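Side-chain contacts in AF1502 (Archaeoglobus fulgidus, PDB 5A1Q), which is of unknown function but represents the STAC domain, which is associated with transmembrane solute transport and two-component signal transduction systems: residues Lys9-Leu14 with Ile24-Ala29; Glu31-Asp36 with Lys44-Val49. All blocks are in the same frame, centred on the assembly; numbering follows the deposited sequence.

How the contacts relate
Contact 1 joins helix 7-18 to helix 22-33, and contact 2 joins the C-terminal end of helix 22-33 to helix 43-51, so the two follow in series along this small four-helix domain. Their centres lie about 10 Å apart, and helix 22-33 serves both. The side chains merge into one apolar core: Leu-26 CD1 of contact 1 lies 3.6 Å from Ile-46 CG2 of contact 2, while Leu-47 reaches Leu-10 and Leu-14, and Ala-29 meets Val-49. Both contacts also touch the second subunit, so the shared helix belongs at once to the core of the chain and to the dimer interface.

Contact 1 (Lys9-Leu14 with Ile24-Ala29); sequences KLLDEL and IFLNKA
Helices 7-18 and 22-33 form a helical hairpin in this all-helical domain, antiparallel but splayed, the short segments running at 136° to each other with axes 10.6 Å apart at closest approach. The backbones come nearest at Leu-11 and Leu-26, whose CA atoms are 7.1 Å from each other. Leu-26 carries the whole contact on the side of segment 24-29, pushing out between Leu-10, Leu-11 and Leu-14. Its CG stands anti to the backbone N (chi1 173°), which sends both methyl groups across the gap toward helix 7-18. There they part: CD1 meets CD2 of Leu-10 at 3.9 Å, and CD2 settles against CB of Leu-11 at the same separation, close also to its CA. Between the segments the packing is apolar; beside it, Asn-27 OD1 is hydrogen-bonded to Tyr-7 OH, at the start of helix 7-18. Around the leucines, Val-38 packs on Leu-10 and Val-63 of helix 57-70 on Leu-14, placing the contact in the core of the chain. On another flank of helix 7-18, Lys-9 NZ forms a salt bridge of 3.1 Å with Glu-13 OE2, one helical turn on, which accepts through its anti lone pair. Back at the interface, Leu-14 crosses Leu-26 at about a right angle, its branch methyl CD1 meeting CB of Leu-26 at 4.2 Å.

Contact 2 (Glu31-Asp36 with Lys44-Val49); sequences ESLGYD and KEILSV
Leu-33 and Tyr-35 reach helix 43-51 with nearly equal first torsions (chi1 -65° for Leu-33), each placing CG beside its own backbone N and anti to the carbonyl carbon. Between them a Schellman motif ends helix 22-33: Gly-34, the C-prime residue with positive phi, gives its N to Glu-31 O, and Tyr-35 N turns back to Met-30 O. This reversal folds the phenol ring back against Leu-33, whose CB lies 3.8 Å above the ring plane, over its centre. The ring therefore rests one face on its own segment and offers an edge to the other. At that edge, in the ring plane, CG1 of Ile-46 lies 3.6 Å from CD2 of Tyr-35, the two side chains running antiparallel as they pass. The Ile-46 chain gets there because its CG1 sits beside the backbone N; Met-30 of helix 22-33 also packs on this residue. Deeper in the contact, CD1 of Leu-33 lies 4.0 Å from CA of Ile-46, and CD1 and CD2 of Leu-33 both touch CG2 of Val-49. The extended Glu-45 chain crosses the Tyr-35 side chain nearly at right angles; the modelled approach of the phenol oxygen to its carboxylate is too close to be reliable. Met-52 of the second subunit packs on Leu-33, Glu-45 and Val-49, so this junction is also part of the dimer interface. Within helix 43-51, the carbonyl O of Glu-45 accepts two bonds, from Val-49 N and from Ser-48 OG; the hydroxyl oxygen of Ser-48, OG, lies 2.6 Å from Glu-45 O and is tilted 18° from the carbonyl plane.

Contact 1 (Lys9-Leu14 with Ile24-Ala29)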
# COMPACT_ATOMS: atom_id res chain seq x y z
N LYS A 9 -10.30 2.01 16.11
CA LYS A 9 -11.58 1.80 15.44
C LYS A 9 -11.37 1.06 14.08
O LYS A 9 -12.07 0.07 13.78
CB LYS A 9 -12.34 3.14 15.28
CG LYS A 9 -13.53 3.07 14.35
CD LYS A 9 -14.68 2.38 15.02
CE LYS A 9 -15.99 2.76 14.34
NZ LYS A 9 -17.08 1.80 14.69
N LEU A 10 -10.38 1.50 13.28
CA LEU A 10 -10.18 0.99 11.99
C LEU A 10 -9.67 -0.47 12.11
O LEU A 10 -10.15 -1.36 11.41
CB LEU A 10 -9.25 1.93 11.21
CG LEU A 10 -9.00 1.48 9.81
CD1 LEU A 10 -10.34 1.47 9.08
CD2 LEU A 10 -8.01 2.36 9.10
N LEU A 11 -8.71 -0.73 13.03
CA LEU A 11 -8.23 -2.08 13.23
C LEU A 11 -9.37 -2.98 13.72
O LEU A 11 -9.49 -4.12 13.25
CB LEU A 11 -7.12 -2.06 14.27
CG LEU A 11 -6.58 -3.45 14.62
CD1 LEU A 11 -6.07 -4.15 13.39
CD2 LEU A 11 -5.48 -3.26 15.69
N ASP A 12 -10.20 -2.51 14.65
CA ASP A 12 -11.33 -3.32 15.12
C ASP A 12 -12.32 -3.67 13.98
O ASP A 12 -12.70 -4.85 13.84
CB ASP A 12 -12.03 -2.65 16.28
CG ASP A 12 -11.22 -2.71 17.59
OD1 ASP A 12 -10.20 -3.47 17.63
OD2 ASP A 12 -11.56 -1.97 18.52
N GLU A 13 -12.63 -2.72 13.11
CA GLU A 13 -13.51 -3.02 11.97
C GLU A 13 -12.86 -4.05 11.01
O GLU A 13 -13.55 -4.94 10.53
CB GLU A 13 -13.92 -1.75 11.19
CG GLU A 13 -14.81 -0.80 11.97
CD GLU A 13 -16.28 -1.18 11.97
OE1 GLU A 13 -16.66 -2.19 11.34
OE2 GLU A 13 -17.06 -0.44 12.60
N LEU A 14 -11.56 -3.93 10.76
CA LEU A 14 -10.91 -4.82 9.83
C LEU A 14 -10.79 -6.21 10.40
O LEU A 14 -11.00 -7.21 9.70
CB LEU A 14 -9.54 -4.26 9.44
CG LEU A 14 -9.47 -3.01 8.56
CD1 LEU A 14 -8.09 -2.36 8.60
CD2 LEU A 14 -9.78 -3.36 7.12
N ILE A 24 -1.29 -6.73 10.64
CA ILE A 24 -0.13 -6.54 9.77
C ILE A 24 -0.50 -5.85 8.45
O ILE A 24 0.25 -4.95 8.02
CB ILE A 24 0.71 -7.81 9.56
CG1 ILE A 24 -0.03 -8.81 8.70
CG2 ILE A 24 1.12 -8.39 10.90
CD1 ILE A 24 0.87 -9.85 8.09
N PHE A 25 -1.65 -6.14 7.86
CA PHE A 25 -2.01 -5.46 6.62
C PHE A 25 -2.17 -3.94 6.90
O PHE A 25 -1.71 -3.10 6.09
CB PHE A 25 -3.29 -6.05 6.02
CG PHE A 25 -3.07 -7.38 5.39
CD1 PHE A 25 -2.28 -7.51 4.25
CD2 PHE A 25 -3.62 -8.51 5.94
CE1 PHE A 25 -2.09 -8.68 3.61
CE2 PHE A 25 -3.43 -9.71 5.27
CZ PHE A 25 -2.62 -9.80 4.15
N LEU A 26 -2.87 -3.62 7.97
CA LEU A 26 -3.10 -2.17 8.28
C LEU A 26 -1.72 -1.47 8.48
O LEU A 26 -1.48 -0.37 7.97
CB LEU A 26 -4.00 -2.02 9.49
CG LEU A 26 -4.22 -0.61 10.05
CD1 LEU A 26 -4.76 0.27 8.94
CD2 LEU A 26 -5.09 -0.63 11.32
N ASN A 27 -0.86 -2.07 9.30
CA ASN A 27 0.41 -1.42 9.63
C ASN A 27 1.27 -1.30 8.31
O ASN A 27 1.90 -0.25 8.06
CB ASN A 27 1.15 -2.27 10.63
CG ASN A 27 0.50 -2.30 12.02
OD1 ASN A 27 -0.35 -1.48 12.39
ND2 ASN A 27 0.97 -3.20 12.81
N LYS A 28 1.33 -2.37 7.50
CA LYS A 28 2.17 -2.30 6.29
C LYS A 28 1.60 -1.22 5.29
O LYS A 28 2.38 -0.48 4.65
CB LYS A 28 2.28 -3.65 5.63
CG LYS A 28 3.06 -4.66 6.49
CD LYS A 28 4.52 -4.46 6.55
CE LYS A 28 5.20 -5.43 7.54
NZ LYS A 28 6.34 -4.69 8.18
N ALA A 29 0.26 -1.09 5.20
CA ALA A 29 -0.29 -0.06 4.33
C ALA A 29 0.10 1.35 4.86
O ALA A 29 0.48 2.23 4.12
CB ALA A 29 -1.81 -0.20 4.26

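Contact 2 (Glu31-Asp36 with Lys44-Val49)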
# COMPACT_ATOMS: atom_id res chain seq x y z
N GLU A 31 2.56 2.22 6.79
CA GLU A 31 4.01 2.43 6.69
C GLU A 31 4.40 2.74 5.22
O GLU A 31 5.22 3.64 4.99
CB GLU A 31 4.77 1.25 7.20
CG GLU A 31 4.62 0.96 8.72
CD GLU A 31 5.00 -0.45 9.11
OE1 GLU A 31 5.52 -1.24 8.29
OE2 GLU A 31 4.71 -0.80 10.30
N SER A 32 3.78 2.01 4.27
CA SER A 32 4.07 2.29 2.83
C SER A 32 3.70 3.71 2.47
O SER A 32 4.39 4.35 1.69
CB SER A 32 3.26 1.34 1.94
OG SER A 32 3.63 -0.00 2.20
N LEU A 33 2.58 4.21 3.01
CA LEU A 33 2.11 5.54 2.73
C LEU A 33 2.80 6.67 3.51
O LEU A 33 2.69 7.84 3.11
CB LEU A 33 0.60 5.60 3.00
CG LEU A 33 -0.28 4.76 2.09
CD1 LEU A 33 -1.69 4.67 2.64
CD2 LEU A 33 -0.32 5.23 0.68
N GLY A 34 3.52 6.29 4.56
CA GLY A 34 4.22 7.27 5.43
C GLY A 34 3.27 7.90 6.43
O GLY A 34 3.49 9.05 6.86
N TYR A 35 2.20 7.20 6.79
CA TYR A 35 1.24 7.72 7.81
C TYR A 35 1.53 7.06 9.20
O TYR A 35 1.62 5.84 9.29
CB TYR A 35 -0.20 7.35 7.48
CG TYR A 35 -0.71 7.92 6.12
CD1 TYR A 35 -0.04 8.89 5.41
CD2 TYR A 35 -1.83 7.38 5.56
CE1 TYR A 35 -0.54 9.35 4.20
CE2 TYR A 35 -2.32 7.82 4.39
CZ TYR A 35 -1.68 8.77 3.70
OH TYR A 35 -2.31 9.14 2.49
N ASP A 36 1.69 7.88 10.27
CA ASP A 36 1.98 7.34 11.60
C ASP A 36 0.75 7.30 12.49
O ASP A 36 0.81 6.80 13.62
CB ASP A 36 3.09 8.09 12.33
CG ASP A 36 3.50 9.30 11.60
OD1 ASP A 36 2.60 10.12 11.26
OD2 ASP A 36 4.71 9.37 11.32
N LYS A 44 -9.47 6.87 4.39
CA LYS A 44 -10.01 6.35 3.16
C LYS A 44 -8.84 5.97 2.25
O LYS A 44 -8.92 4.96 1.55
CB LYS A 44 -10.93 7.34 2.52
CG LYS A 44 -12.27 7.41 3.27
CD LYS A 44 -13.33 8.10 2.45
CE LYS A 44 -14.62 8.24 3.27
NZ LYS A 44 -15.81 8.76 2.56
N GLU A 45 -7.78 6.76 2.32
CA GLU A 45 -6.56 6.42 1.54
C GLU A 45 -5.92 5.14 1.99
O GLU A 45 -5.50 4.29 1.17
CB GLU A 45 -5.59 7.55 1.57
CG GLU A 45 -4.44 7.24 0.64
CD GLU A 45 -3.74 8.48 0.17
OE1 GLU A 45 -4.40 9.43 -0.31
OE2 GLU A 45 -2.50 8.48 0.30
N ILE A 46 -5.80 4.94 3.30
CA ILE A 46 -5.37 3.66 3.81
C ILE A 46 -6.20 2.45 3.33
O ILE A 46 -5.69 1.44 2.79
CB ILE A 46 -5.25 3.67 5.35
CG1 ILE A 46 -4.29 4.79 5.83
CG2 ILE A 46 -4.99 2.23 5.87
CD1 ILE A 46 -4.39 4.99 7.34
N LEU A 47 -7.51 2.56 3.42
CA LEU A 47 -8.37 1.55 2.89
C LEU A 47 -8.26 1.39 1.38
O LEU A 47 -8.42 0.24 0.89
CB LEU A 47 -9.85 1.82 3.29
CG LEU A 47 -10.07 1.73 4.77
CD1 LEU A 47 -11.48 2.17 5.10
CD2 LEU A 47 -9.82 0.32 5.30
N SER A 48 -8.03 2.46 0.64
CA SER A 48 -7.87 2.34 -0.80
C SER A 48 -6.69 1.38 -1.15
O SER A 48 -6.77 0.60 -2.12
CB SER A 48 -7.73 3.70 -1.50
OG SER A 48 -6.44 4.31 -1.28
N VAL A 49 -5.59 1.46 -0.43
CA VAL A 49 -4.47 0.51 -0.62
C VAL A 49 -4.89 -0.93 -0.38
O VAL A 49 -4.70 -1.79 -1.19
CB VAL A 49 -3.22 0.88 0.22
CG1 VAL A 49 -2.11 -0.15 0.14
CG2 VAL A 49 -2.78 2.28 -0.19